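Local coordinates for UDP-N-acetylglucosamine 4,6-dehydratase (Vibrio fischeri, PDB 3PVZ), which binds NAD and probably acts as a lyase that removes water from UDP-N-acetylglucosamine, at residues N118-R126 against M135-F143; R180-E191 against S347-E358. All blocks are in the same frame, centred on the assembly; numbering follows the deposited sequence.

How the interactions relate
Interaction 1 sets a loop on a helix and interaction 2 a helix and its preceding loop on another helix, all beside the mixed Rossmann-type sheet; their centres lie about 16 Å apart. Interaction 1 closes first along the chain: the loop after strand 115-118 folds against helix 131-154, which follows it directly, next to the NAD. Interaction 2 then joins helix 174-189 to helix 351-367 across 155 intervening residues. Val142 packs on Phe185, Phe143 packs on Phe357, and the Asn141 carbonyl lies against Met182. These contacts connect the cofactor-lining loop, through helices 131-154 and 174-189, the latter carrying the NAD-binding Lys179, to helix 351-367.

Interaction 1. Residues N118-R126 against M135-F143; sequences NLSALKHVR and MRMIDVNVF. With NAD (nicotinamide-adenine-dinucleotide), chain E.
The side-chain amide of Asn141 lies against the backbone of Leu122, held at both ends. Leu122 N donates to Asn141 OD1 at 2.9 Å, in the carbonyl plane and on a lone pair, while Asn141 ND2 returns a bond to Leu122 O at 3.0 Å, only 2° out of its amide plane. These two bonds fix the flip of the amide, and Ser178 of helix 174-189 takes ND2 as a second partner. With its main chain pinned to the helix, the loop points the Leu122 side chain toward it, onto Arg136, Met137 and Val140. Leu122 CD1 sits over the centre of the Arg136 guanidinium, 3.7 Å from CZ, and meets Val140 CG2 at the same distance; the whole side chain crosses both at about a right angle. Arg136 gets there on an extended chain, CG anti to N (chi1 179°); its NH1 bonds Ala95 O and Ile68 O of the second subunit. Met137, bent at chi3, brings CE to 3.5 Å from Leu122 O, while its CB meets Leu122 CB. Such a loop, following strand 115-118 of a Rossmann-type fold, borders the dinucleotide, and here Ala121 and Lys123 bind NAD. The extended Lys123 side chain delivers NZ to NAD O1N at 2.9 Å, whereas Ala121 CB approaches the ribose oxygen O3D. Val140 CG1 presses on Ala121 CA at 3.6 Å and borders the adenine. Nearer the strand, Asn118 OD1 accepts from Ser120 N, which closes an Asx turn, and also from Ser120 OG; a water donates to Ser120 OG and Val140 O.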
loop_
_atom_site.group_PDB
_atom_site.type_symbol
_atom_site.label_atom_id
_atom_site.label_comp_id
_atom_site.label_asym_id
_atom_site.label_seq_id
_atom_site.Cartn_x
_atom_site.Cartn_y
_atom_site.Cartn_z
ATOM N N ASN A 118 -16.098 -1.700 -2.694
ATOM C CA ASN A 118 -14.959 -0.810 -2.509
ATOM C C ASN A 118 -14.461 -0.882 -1.087
ATOM O O ASN A 118 -15.070 -0.325 -0.182
ATOM C CB ASN A 118 -15.356 0.618 -2.866
ATOM C CG ASN A 118 -14.171 1.615 -2.867
ATOM O OD1 ASN A 118 -13.045 1.274 -2.582
ATOM N ND2 ASN A 118 -14.448 2.833 -3.276
ATOM N N LEU A 119 -13.344 -1.586 -0.901
ATOM C CA LEU A 119 -12.698 -1.693 0.379
ATOM C C LEU A 119 -11.369 -0.960 0.280
ATOM O O LEU A 119 -10.463 -1.240 1.037
ATOM C CB LEU A 119 -12.427 -3.177 0.756
ATOM C CG LEU A 119 -13.648 -3.998 1.200
ATOM C CD1 LEU A 119 -14.420 -3.283 2.325
ATOM C CD2 LEU A 119 -14.541 -4.347 0.003
ATOM N N SER A 120 -11.269 0.027 -0.614
ATOM C CA SER A 120 -10.033 0.797 -0.731
ATOM C C SER A 120 -10.184 2.048 0.129
ATOM O O SER A 120 -11.288 2.547 0.284
ATOM C CB SER A 120 -9.749 1.139 -2.188
ATOM O OG SER A 120 -10.563 2.233 -2.615
ATOM N N ALA A 121 -9.075 2.547 0.645
ATOM C CA ALA A 121 -9.045 3.720 1.567
ATOM C C ALA A 121 -7.646 4.072 1.948
ATOM O O ALA A 121 -6.738 3.251 1.813
ATOM C CB ALA A 121 -9.800 3.464 2.868
ATOM N N LEU A 122 -7.512 5.304 2.437
ATOM C CA LEU A 122 -6.474 5.672 3.378
ATOM C C LEU A 122 -7.157 5.747 4.723
ATOM O O LEU A 122 -8.189 6.426 4.836
ATOM C CB LEU A 122 -5.850 7.043 3.066
ATOM C CG LEU A 122 -4.521 6.952 2.344
ATOM C CD1 LEU A 122 -4.810 6.611 0.869
ATOM C CD2 LEU A 122 -3.758 8.255 2.489
ATOM N N LYS A 123 -6.612 5.024 5.710
ATOM C CA LYS A 123 -7.315 4.817 6.970
ATOM C C LYS A 123 -6.564 5.270 8.221
ATOM O O LYS A 123 -7.195 5.339 9.265
ATOM C CB LYS A 123 -7.731 3.339 7.144
ATOM C CG LYS A 123 -6.538 2.365 7.308
ATOM C CD LYS A 123 -6.936 1.021 7.873
ATOM C CE LYS A 123 -5.723 0.064 7.918
ATOM N NZ LYS A 123 -6.146 -1.326 8.384
ATOM N N HIS A 124 -5.254 5.568 8.131
ATOM C CA HIS A 124 -4.461 5.941 9.310
ATOM C C HIS A 124 -4.684 7.376 9.711
ATOM O O HIS A 124 -4.520 8.298 8.916
ATOM C CB HIS A 124 -2.976 5.646 9.095
ATOM C CG HIS A 124 -2.678 4.190 9.144
ATOM N ND1 HIS A 124 -2.458 3.524 10.327
ATOM C CD2 HIS A 124 -2.676 3.247 8.167
ATOM C CE1 HIS A 124 -2.312 2.231 10.076
ATOM N NE2 HIS A 124 -2.429 2.039 8.770
ATOM N N VAL A 125 -5.093 7.554 10.959
ATOM C CA VAL A 125 -5.424 8.875 11.514
ATOM C C VAL A 125 -4.292 9.898 11.259
ATOM O O VAL A 125 -4.551 11.051 10.937
ATOM C CB VAL A 125 -5.768 8.730 13.033
ATOM C CG1 VAL A 125 -5.772 10.102 13.749
ATOM C CG2 VAL A 125 -7.090 8.017 13.174
ATOM N N ARG A 126 -3.057 9.421 11.360
ATOM C CA ARG A 126 -1.857 10.221 11.150
ATOM C C ARG A 126 -1.694 10.690 9.706
ATOM O O ARG A 126 -0.879 11.545 9.419
ATOM C CB ARG A 126 -0.635 9.389 11.553
ATOM C CG ARG A 126 -0.484 8.057 10.770
ATOM C CD ARG A 126 -0.338 6.848 11.716
ATOM N NE ARG A 126 -1.556 6.045 11.815
ATOM C CZ ARG A 126 -2.552 6.287 12.668
ATOM N NH1 ARG A 126 -2.463 7.295 13.521
ATOM N NH2 ARG A 126 -3.637 5.515 12.686
HETATM N N MSE A 135 -4.777 15.483 1.301
HETATM C CA MSE A 135 -5.446 15.647 0.009
HETATM C C MSE A 135 -5.589 14.281 -0.631
HETATM O O MSE A 135 -6.621 13.984 -1.186
HETATM C CB MSE A 135 -4.671 16.568 -0.928
HETATM C CG MSE A 135 -5.256 16.772 -2.295
HETATM SE SE MSE A 135 -6.989 17.567 -2.211
HETATM C CE MSE A 135 -6.391 19.446 -2.257
ATOM N N ARG A 136 -4.571 13.438 -0.514
ATOM C CA ARG A 136 -4.670 12.111 -1.084
ATOM C C ARG A 136 -5.808 11.303 -0.442
ATOM O O ARG A 136 -6.462 10.533 -1.092
ATOM C CB ARG A 136 -3.336 11.345 -0.989
ATOM C CG ARG A 136 -3.474 9.962 -1.563
ATOM C CD ARG A 136 -2.204 9.153 -1.581
ATOM N NE ARG A 136 -2.529 7.808 -2.037
ATOM C CZ ARG A 136 -2.036 6.679 -1.530
ATOM N NH1 ARG A 136 -1.186 6.680 -0.522
ATOM N NH2 ARG A 136 -2.450 5.525 -1.983
HETATM N N MSE A 137 -5.992 11.470 0.851
HETATM C CA MSE A 137 -7.006 10.756 1.613
HETATM C C MSE A 137 -8.366 11.204 1.139
HETATM O O MSE A 137 -9.286 10.436 1.074
HETATM C CB MSE A 137 -6.802 11.049 3.143
HETATM C CG MSE A 137 -8.059 11.051 3.991
HETATM SE SE MSE A 137 -7.771 11.450 5.894
HETATM C CE MSE A 137 -7.269 9.538 6.180
ATOM N N ILE A 138 -8.489 12.479 0.820
ATOM C CA ILE A 138 -9.739 13.003 0.279
ATOM C C ILE A 138 -9.993 12.404 -1.114
ATOM O O ILE A 138 -11.135 12.069 -1.433
ATOM C CB ILE A 138 -9.724 14.539 0.174
ATOM C CG1 ILE A 138 -9.826 15.177 1.557
ATOM C CG2 ILE A 138 -10.870 15.023 -0.695
ATOM C CD1 ILE A 138 -9.400 16.614 1.529
ATOM N N ASP A 139 -8.936 12.250 -1.909
ATOM C CA ASP A 139 -9.063 11.737 -3.282
ATOM C C ASP A 139 -9.441 10.278 -3.264
ATOM O O ASP A 139 -10.376 9.852 -3.994
ATOM C CB ASP A 139 -7.764 11.907 -4.096
ATOM C CG ASP A 139 -7.614 13.294 -4.689
ATOM O OD1 ASP A 139 -8.647 13.988 -4.827
ATOM O OD2 ASP A 139 -6.457 13.700 -5.020
ATOM N N VAL A 140 -8.736 9.518 -2.415
ATOM C CA VAL A 140 -8.999 8.082 -2.264
ATOM C C VAL A 140 -10.328 7.826 -1.548
ATOM O O VAL A 140 -11.089 6.958 -1.976
ATOM C CB VAL A 140 -7.884 7.355 -1.527
ATOM C CG1 VAL A 140 -8.319 5.895 -1.243
ATOM C CG2 VAL A 140 -6.578 7.393 -2.315
ATOM N N ASN A 141 -10.639 8.564 -0.473
ATOM C CA ASN A 141 -11.797 8.177 0.290
ATOM C C ASN A 141 -13.056 8.843 -0.291
ATOM O O ASN A 141 -14.093 8.223 -0.257
ATOM C CB ASN A 141 -11.703 8.499 1.795
ATOM C CG ASN A 141 -10.596 7.754 2.541
ATOM O OD1 ASN A 141 -9.978 6.780 2.065
ATOM N ND2 ASN A 141 -10.339 8.240 3.764
ATOM N N VAL A 142 -12.985 10.068 -0.808
ATOM C CA VAL A 142 -14.205 10.745 -1.337
ATOM C C VAL A 142 -14.354 10.597 -2.872
ATOM O O VAL A 142 -15.264 9.902 -3.357
ATOM C CB VAL A 142 -14.249 12.229 -0.926
ATOM C CG1 VAL A 142 -15.566 12.903 -1.351
ATOM C CG2 VAL A 142 -14.034 12.364 0.609
ATOM N N PHE A 143 -13.422 11.185 -3.618
ATOM C CA PHE A 143 -13.555 11.302 -5.061
ATOM C C PHE A 143 -13.453 10.018 -5.860
ATOM O O PHE A 143 -14.200 9.841 -6.805
ATOM C CB PHE A 143 -12.636 12.399 -5.592
ATOM C CG PHE A 143 -13.043 13.778 -5.118
ATOM C CD1 PHE A 143 -14.279 14.314 -5.491
ATOM C CD2 PHE A 143 -12.252 14.487 -4.249
ATOM C CE1 PHE A 143 -14.669 15.531 -5.011
ATOM C CE2 PHE A 143 -12.634 15.727 -3.791
ATOM C CZ PHE A 143 -13.829 16.241 -4.156
HETATM P PA NAD E . -6.240 -1.760 4.322
HETATM O O1A NAD E . -5.168 -0.731 4.476
HETATM O O2A NAD E . -5.705 -3.117 4.665
HETATM O O5B NAD E . -6.596 -2.009 2.793
HETATM C C5B NAD E . -6.955 -0.835 2.031
HETATM C C4B NAD E . -6.639 -1.256 0.591
HETATM O O4B NAD E . -6.952 -0.247 -0.346
HETATM C C3B NAD E . -5.116 -1.571 0.447
HETATM O O3B NAD E . -4.906 -2.854 -0.107
HETATM C C2B NAD E . -4.626 -0.437 -0.483
HETATM O O2B NAD E . -3.461 -0.754 -1.236
HETATM C C1B NAD E . -5.924 -0.246 -1.301
HETATM N N9A NAD E . -5.935 1.050 -1.962
HETATM C C8A NAD E . -5.774 2.253 -1.393
HETATM N N7A NAD E . -5.781 3.194 -2.280
HETATM C C5A NAD E . -6.047 2.601 -3.484
HETATM C C6A NAD E . -6.170 3.061 -4.791
HETATM N N6A NAD E . -6.106 4.419 -4.989
HETATM N N1A NAD E . -6.393 2.206 -5.784
HETATM C C2A NAD E . -6.465 0.900 -5.552
HETATM N N3A NAD E . -6.327 0.424 -4.339
HETATM C C4A NAD E . -6.125 1.228 -3.304
HETATM O O3 NAD E . -7.523 -1.311 5.185
HETATM P PN NAD E . -8.565 -2.448 5.708
HETATM O O1N NAD E . -8.222 -2.845 7.135
HETATM O O2N NAD E . -8.837 -3.624 4.863
HETATM O O5D NAD E . -9.885 -1.483 5.941
HETATM C C5D NAD E . -10.564 -1.227 4.721
HETATM C C4D NAD E . -11.746 -0.290 4.994
HETATM O O4D NAD E . -12.451 -0.709 6.206
HETATM C C3D NAD E . -11.231 1.137 5.284
HETATM O O3D NAD E . -12.185 2.163 4.926
HETATM C C2D NAD E . -11.145 1.161 6.826
HETATM O O2D NAD E . -11.224 2.490 7.362
HETATM C C1D NAD E . -12.383 0.348 7.203
HETATM N N1N NAD E . -12.310 -0.185 8.573
HETATM C C2N NAD E . -11.315 -1.027 8.877
HETATM C C3N NAD E . -11.207 -1.569 10.141
HETATM C C7N NAD E . -10.103 -2.474 10.502
HETATM O O7N NAD E . -10.056 -2.837 11.676
HETATM N N7N NAD E . -9.166 -2.870 9.628
HETATM C C4N NAD E . -12.167 -1.227 11.125
HETATM C C5N NAD E . -13.191 -0.366 10.766
HETATM C C6N NAD E . -13.236 0.157 9.473
HETATM O O HOH W 1 -10.114 4.823 -3.834
#

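Interaction 2. Residues R180-E191 against S347-E358; sequences RIMEMFLMRKSE and SLYQQELLELFE
Glu183 OE2 is gripped by two groups: it lies 2.7 Å from Ser347 OG, at hydrogen-bonding distance, and Asn345 ND2 donates to it as well. Ser347 OG also has Asn345 OD1 within reach, and the other oxygen of the carboxylate, Glu183 OE1, makes a salt bridge with Arg180 NH1. A second carboxylate holds Tyr349, whose OH donates to Glu191 OE1 at 2.7 Å, on the syn side but 32° out of the carboxylate plane. The Tyr349 ring is thus secured at its rim while its face lies on Arg188: CB of Arg188 stands over the face, 3.8 Å from the ring centroid, a CH-pi contact. With CG between N and the carbonyl carbon (chi1 76°), the ring is placed flat along helix 180-189. Arg188 then bends at chi3, bringing its guanidinium across Leu354, whose CD1 sits over the centre of one face. At the guanidinium edge NH2 donates to Gln351 OE1 at 2.8 Å, well off the C=O direction and tilted from the carbonyl plane, and NH1 forms a salt bridge with Glu358 OE2, its hydrogen bond weak. The other methyl of Leu354, CD2, covers one face of Phe185, 3.9 Å from its ring centroid, and touches Met184 CB; Glu358 OE2 meets that ring at its edge. Deeper in, Ile181 CG2 stands over the centre of the Phe357 ring, 4.1 Å from its centroid, and Phe379 and Leu378 of helix 372-382 pack on this pair. The axes of segments 180-189 and 351-358 approach to 10.7 Å at -122°, so helix 351-367, from the C-terminal part of the chain, crosses helix 174-189, which flanks the Rossmann-type sheet.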
loop_
_atom_site.group_PDB
_atom_site.type_symbol
_atom_site.label_atom_id
_atom_site.label_comp_id
_atom_site.label_asym_id
_atom_site.label_seq_id
_atom_site.Cartn_x
_atom_site.Cartn_y
_atom_site.Cartn_z
ATOM N N ARG A 180 -17.159 10.829 6.608
ATOM C CA ARG A 180 -18.460 11.469 6.778
ATOM C C ARG A 180 -18.844 12.269 5.541
ATOM O O ARG A 180 -20.007 12.307 5.157
ATOM C CB ARG A 180 -18.470 12.378 8.010
ATOM C CG ARG A 180 -19.767 13.130 8.193
ATOM C CD ARG A 180 -20.968 12.204 8.454
ATOM N NE ARG A 180 -22.182 13.011 8.452
ATOM C CZ ARG A 180 -23.047 13.111 7.445
ATOM N NH1 ARG A 180 -22.903 12.386 6.330
ATOM N NH2 ARG A 180 -24.098 13.917 7.589
ATOM N N ILE A 181 -17.863 12.917 4.920
ATOM C CA ILE A 181 -18.124 13.661 3.693
ATOM C C ILE A 181 -18.431 12.659 2.574
ATOM O O ILE A 181 -19.352 12.867 1.784
ATOM C CB ILE A 181 -16.947 14.611 3.313
ATOM C CG1 ILE A 181 -16.825 15.725 4.341
ATOM C CG2 ILE A 181 -17.140 15.190 1.915
ATOM C CD1 ILE A 181 -15.424 16.262 4.508
HETATM N N MSE A 182 -17.705 11.561 2.545
HETATM C CA MSE A 182 -17.980 10.509 1.567
HETATM C C MSE A 182 -19.439 10.042 1.574
HETATM O O MSE A 182 -20.040 9.866 0.520
HETATM C CB MSE A 182 -17.112 9.294 1.836
HETATM C CG MSE A 182 -17.322 8.174 0.806
HETATM SE SE MSE A 182 -17.198 6.455 1.680
HETATM C CE MSE A 182 -15.388 6.436 1.850
ATOM N N GLU A 183 -19.960 9.802 2.776
ATOM C CA GLU A 183 -21.359 9.391 3.008
ATOM C C GLU A 183 -22.362 10.379 2.377
ATOM O O GLU A 183 -23.399 9.976 1.844
ATOM C CB GLU A 183 -21.625 9.292 4.515
ATOM C CG GLU A 183 -23.031 8.829 4.901
ATOM C CD GLU A 183 -23.281 8.766 6.420
ATOM O OE1 GLU A 183 -22.719 9.588 7.183
ATOM O OE2 GLU A 183 -24.087 7.902 6.842
HETATM N N MSE A 184 -22.050 11.651 2.407
HETATM C CA MSE A 184 -22.902 12.659 1.733
HETATM C C MSE A 184 -22.942 12.382 0.217
HETATM O O MSE A 184 -24.016 12.350 -0.404
HETATM C CB MSE A 184 -22.359 14.058 1.965
HETATM C CG MSE A 184 -22.366 14.499 3.401
HETATM SE SE MSE A 184 -21.520 16.248 3.616
HETATM C CE MSE A 184 -21.600 16.414 5.542
ATOM N N PHE A 185 -21.769 12.147 -0.367
ATOM C CA PHE A 185 -21.681 11.829 -1.791
ATOM C C PHE A 185 -22.399 10.538 -2.092
ATOM O O PHE A 185 -23.009 10.413 -3.144
ATOM C CB PHE A 185 -20.212 11.762 -2.292
ATOM C CG PHE A 185 -19.591 13.112 -2.531
ATOM C CD1 PHE A 185 -19.712 13.731 -3.758
ATOM C CD2 PHE A 185 -18.973 13.793 -1.496
ATOM C CE1 PHE A 185 -19.176 15.001 -3.978
ATOM C CE2 PHE A 185 -18.439 15.055 -1.678
ATOM C CZ PHE A 185 -18.523 15.669 -2.934
ATOM N N LEU A 186 -22.259 9.566 -1.195
ATOM C CA LEU A 186 -22.923 8.268 -1.288
ATOM C C LEU A 186 -24.460 8.450 -1.257
ATOM O O LEU A 186 -25.180 7.795 -1.947
ATOM C CB LEU A 186 -22.561 7.417 -0.087
ATOM C CG LEU A 186 -21.614 6.242 -0.149
ATOM C CD1 LEU A 186 -20.297 6.618 -0.777
ATOM C CD2 LEU A 186 -21.440 5.639 1.279
HETATM N N MSE A 187 -24.944 9.316 -0.391
HETATM C CA MSE A 187 -26.363 9.532 -0.299
HETATM C C MSE A 187 -26.869 10.077 -1.624
HETATM O O MSE A 187 -27.935 9.687 -2.038
HETATM C CB MSE A 187 -26.749 10.446 0.878
HETATM C CG MSE A 187 -26.663 9.832 2.277
HETATM SE SE MSE A 187 -27.361 7.990 2.548
HETATM C CE MSE A 187 -25.670 6.976 2.325
ATOM N N ARG A 188 -26.124 10.957 -2.297
ATOM C CA ARG A 188 -26.583 11.492 -3.580
ATOM C C ARG A 188 -26.643 10.386 -4.601
ATOM O O ARG A 188 -27.621 10.287 -5.346
ATOM C CB ARG A 188 -25.689 12.588 -4.118
ATOM C CG ARG A 188 -26.072 13.040 -5.507
ATOM C CD ARG A 188 -25.458 14.408 -5.871
ATOM N NE ARG A 188 -24.018 14.302 -6.096
ATOM C CZ ARG A 188 -23.241 15.315 -6.437
ATOM N NH1 ARG A 188 -21.951 15.116 -6.611
ATOM N NH2 ARG A 188 -23.748 16.547 -6.581
ATOM N N LYS A 189 -25.592 9.575 -4.646
ATOM C CA LYS A 189 -25.528 8.436 -5.590
ATOM C C LYS A 189 -26.554 7.342 -5.349
ATOM O O LYS A 189 -26.918 6.619 -6.272
ATOM C CB LYS A 189 -24.142 7.798 -5.576
ATOM C CG LYS A 189 -23.075 8.619 -6.324
ATOM C CD LYS A 189 -23.508 8.877 -7.783
ATOM C CE LYS A 189 -22.418 9.490 -8.642
ATOM N NZ LYS A 189 -21.949 10.779 -8.137
ATOM N N SER A 190 -26.996 7.211 -4.108
ATOM C CA SER A 190 -28.015 6.245 -3.759
ATOM C C SER A 190 -29.403 6.588 -4.286
ATOM O O SER A 190 -30.270 5.748 -4.229
ATOM C CB SER A 190 -28.099 6.053 -2.255
ATOM O OG SER A 190 -28.613 7.170 -1.632
ATOM N N GLU A 191 -29.606 7.805 -4.783
ATOM C CA GLU A 191 -30.818 8.137 -5.566
ATOM C C GLU A 191 -30.784 7.530 -6.989
ATOM O O GLU A 191 -31.762 7.658 -7.698
ATOM C CB GLU A 191 -30.994 9.669 -5.667
ATOM C CG GLU A 191 -31.257 10.308 -4.296
ATOM C CD GLU A 191 -31.184 11.827 -4.272
ATOM O OE1 GLU A 191 -30.625 12.423 -5.201
ATOM O OE2 GLU A 191 -31.660 12.430 -3.278
ATOM N N SER A 347 -29.100 9.670 6.606
ATOM C CA SER A 347 -28.231 10.857 6.426
ATOM C C SER A 347 -28.668 11.613 5.194
ATOM O O SER A 347 -29.070 10.982 4.230
ATOM C CB SER A 347 -26.756 10.472 6.159
ATOM O OG SER A 347 -26.309 9.381 6.932
ATOM N N LEU A 348 -28.511 12.939 5.210
ATOM C CA LEU A 348 -28.887 13.845 4.103
ATOM C C LEU A 348 -27.674 14.415 3.373
ATOM O O LEU A 348 -26.572 14.430 3.915
ATOM C CB LEU A 348 -29.699 15.041 4.638
ATOM C CG LEU A 348 -30.790 14.746 5.666
ATOM C CD1 LEU A 348 -31.442 16.012 6.257
ATOM C CD2 LEU A 348 -31.818 13.837 5.008
ATOM N N TYR A 349 -27.881 14.903 2.146
ATOM C CA TYR A 349 -26.940 15.838 1.518
ATOM C C TYR A 349 -27.622 17.118 1.000
ATOM O O TYR A 349 -28.833 17.140 0.780
ATOM C CB TYR A 349 -26.209 15.165 0.374
ATOM C CG TYR A 349 -27.031 15.014 -0.870
ATOM C CD1 TYR A 349 -26.939 15.930 -1.907
ATOM C CD2 TYR A 349 -27.906 13.956 -1.013
ATOM C CE1 TYR A 349 -27.708 15.784 -3.048
ATOM C CE2 TYR A 349 -28.661 13.811 -2.143
ATOM C CZ TYR A 349 -28.551 14.711 -3.145
ATOM O OH TYR A 349 -29.339 14.541 -4.221
ATOM N N GLN A 350 -26.809 18.149 0.810
ATOM C CA GLN A 350 -27.201 19.338 0.099
ATOM C C GLN A 350 -26.371 19.480 -1.170
ATOM O O GLN A 350 -25.146 19.407 -1.123
ATOM C CB GLN A 350 -26.992 20.523 1.010
ATOM C CG GLN A 350 -27.822 20.434 2.284
ATOM C CD GLN A 350 -27.935 21.756 2.948
ATOM O OE1 GLN A 350 -28.041 22.794 2.276
ATOM N NE2 GLN A 350 -27.905 21.756 4.274
ATOM N N GLN A 351 -27.034 19.648 -2.313
ATOM C CA GLN A 351 -26.351 19.746 -3.597
ATOM C C GLN A 351 -25.259 20.808 -3.541
ATOM O O GLN A 351 -24.112 20.567 -3.957
ATOM C CB GLN A 351 -27.353 20.044 -4.721
ATOM C CG GLN A 351 -26.796 20.136 -6.136
ATOM C CD GLN A 351 -26.047 18.909 -6.610
ATOM O OE1 GLN A 351 -26.258 17.791 -6.126
ATOM N NE2 GLN A 351 -25.182 19.104 -7.604
ATOM N N GLU A 352 -25.610 21.955 -2.986
ATOM C CA GLU A 352 -24.690 23.075 -2.912
ATOM C C GLU A 352 -23.403 22.811 -2.163
ATOM O O GLU A 352 -22.375 23.336 -2.547
ATOM C CB GLU A 352 -25.371 24.271 -2.264
ATOM C CG GLU A 352 -26.286 24.946 -3.210
ATOM C CD GLU A 352 -27.013 26.091 -2.575
ATOM O OE1 GLU A 352 -27.250 26.020 -1.340
ATOM O OE2 GLU A 352 -27.352 27.053 -3.313
ATOM N N LEU A 353 -23.460 22.038 -1.079
ATOM C CA LEU A 353 -22.251 21.756 -0.299
ATOM C C LEU A 353 -21.382 20.743 -1.028
ATOM O O LEU A 353 -20.165 20.783 -0.920
ATOM C CB LEU A 353 -22.588 21.226 1.095
ATOM C CG LEU A 353 -23.283 22.132 2.112
ATOM C CD1 LEU A 353 -23.086 21.576 3.528
ATOM C CD2 LEU A 353 -22.858 23.618 2.024
ATOM N N LEU A 354 -21.998 19.807 -1.735
ATOM C CA LEU A 354 -21.219 18.881 -2.583
ATOM C C LEU A 354 -20.516 19.637 -3.708
ATOM O O LEU A 354 -19.337 19.414 -3.984
ATOM C CB LEU A 354 -22.055 17.725 -3.147
ATOM C CG LEU A 354 -22.763 16.829 -2.112
ATOM C CD1 LEU A 354 -23.337 15.546 -2.748
ATOM C CD2 LEU A 354 -21.840 16.517 -0.929
ATOM N N GLU A 355 -21.238 20.549 -4.335
ATOM C CA GLU A 355 -20.628 21.341 -5.389
ATOM C C GLU A 355 -19.494 22.197 -4.859
ATOM O O GLU A 355 -18.445 22.245 -5.497
ATOM C CB GLU A 355 -21.659 22.194 -6.119
ATOM C CG GLU A 355 -22.405 21.375 -7.204
ATOM C CD GLU A 355 -23.762 21.998 -7.583
ATOM O OE1 GLU A 355 -24.096 23.089 -7.042
ATOM O OE2 GLU A 355 -24.477 21.388 -8.424
ATOM N N LEU A 356 -19.707 22.831 -3.698
ATOM C CA LEU A 356 -18.684 23.648 -3.034
ATOM C C LEU A 356 -17.397 22.857 -2.843
ATOM O O LEU A 356 -16.313 23.325 -3.200
ATOM C CB LEU A 356 -19.184 24.129 -1.663
ATOM C CG LEU A 356 -18.293 25.035 -0.816
ATOM C CD1 LEU A 356 -18.060 26.351 -1.495
ATOM C CD2 LEU A 356 -18.909 25.301 0.545
ATOM N N PHE A 357 -17.545 21.648 -2.300
ATOM C CA PHE A 357 -16.421 20.790 -1.974
ATOM C C PHE A 357 -15.669 20.450 -3.257
ATOM O O PHE A 357 -14.469 20.589 -3.318
ATOM C CB PHE A 357 -16.927 19.532 -1.252
ATOM C CG PHE A 357 -15.840 18.667 -0.669
ATOM C CD1 PHE A 357 -15.278 18.972 0.558
ATOM C CD2 PHE A 357 -15.388 17.560 -1.338
ATOM C CE1 PHE A 357 -14.285 18.179 1.106
ATOM C CE2 PHE A 357 -14.382 16.768 -0.797
ATOM C CZ PHE A 357 -13.830 17.100 0.436
ATOM N N GLU A 358 -16.379 20.038 -4.295
ATOM C CA GLU A 358 -15.718 19.754 -5.577
ATOM C C GLU A 358 -15.062 21.010 -6.156
ATOM O O GLU A 358 -14.001 20.932 -6.728
ATOM C CB GLU A 358 -16.693 19.208 -6.602
ATOM C CG GLU A 358 -17.295 17.855 -6.267
ATOM C CD GLU A 358 -18.577 17.565 -7.059
ATOM O OE1 GLU A 358 -19.220 18.552 -7.511
ATOM O OE2 GLU A 358 -18.932 16.362 -7.226
#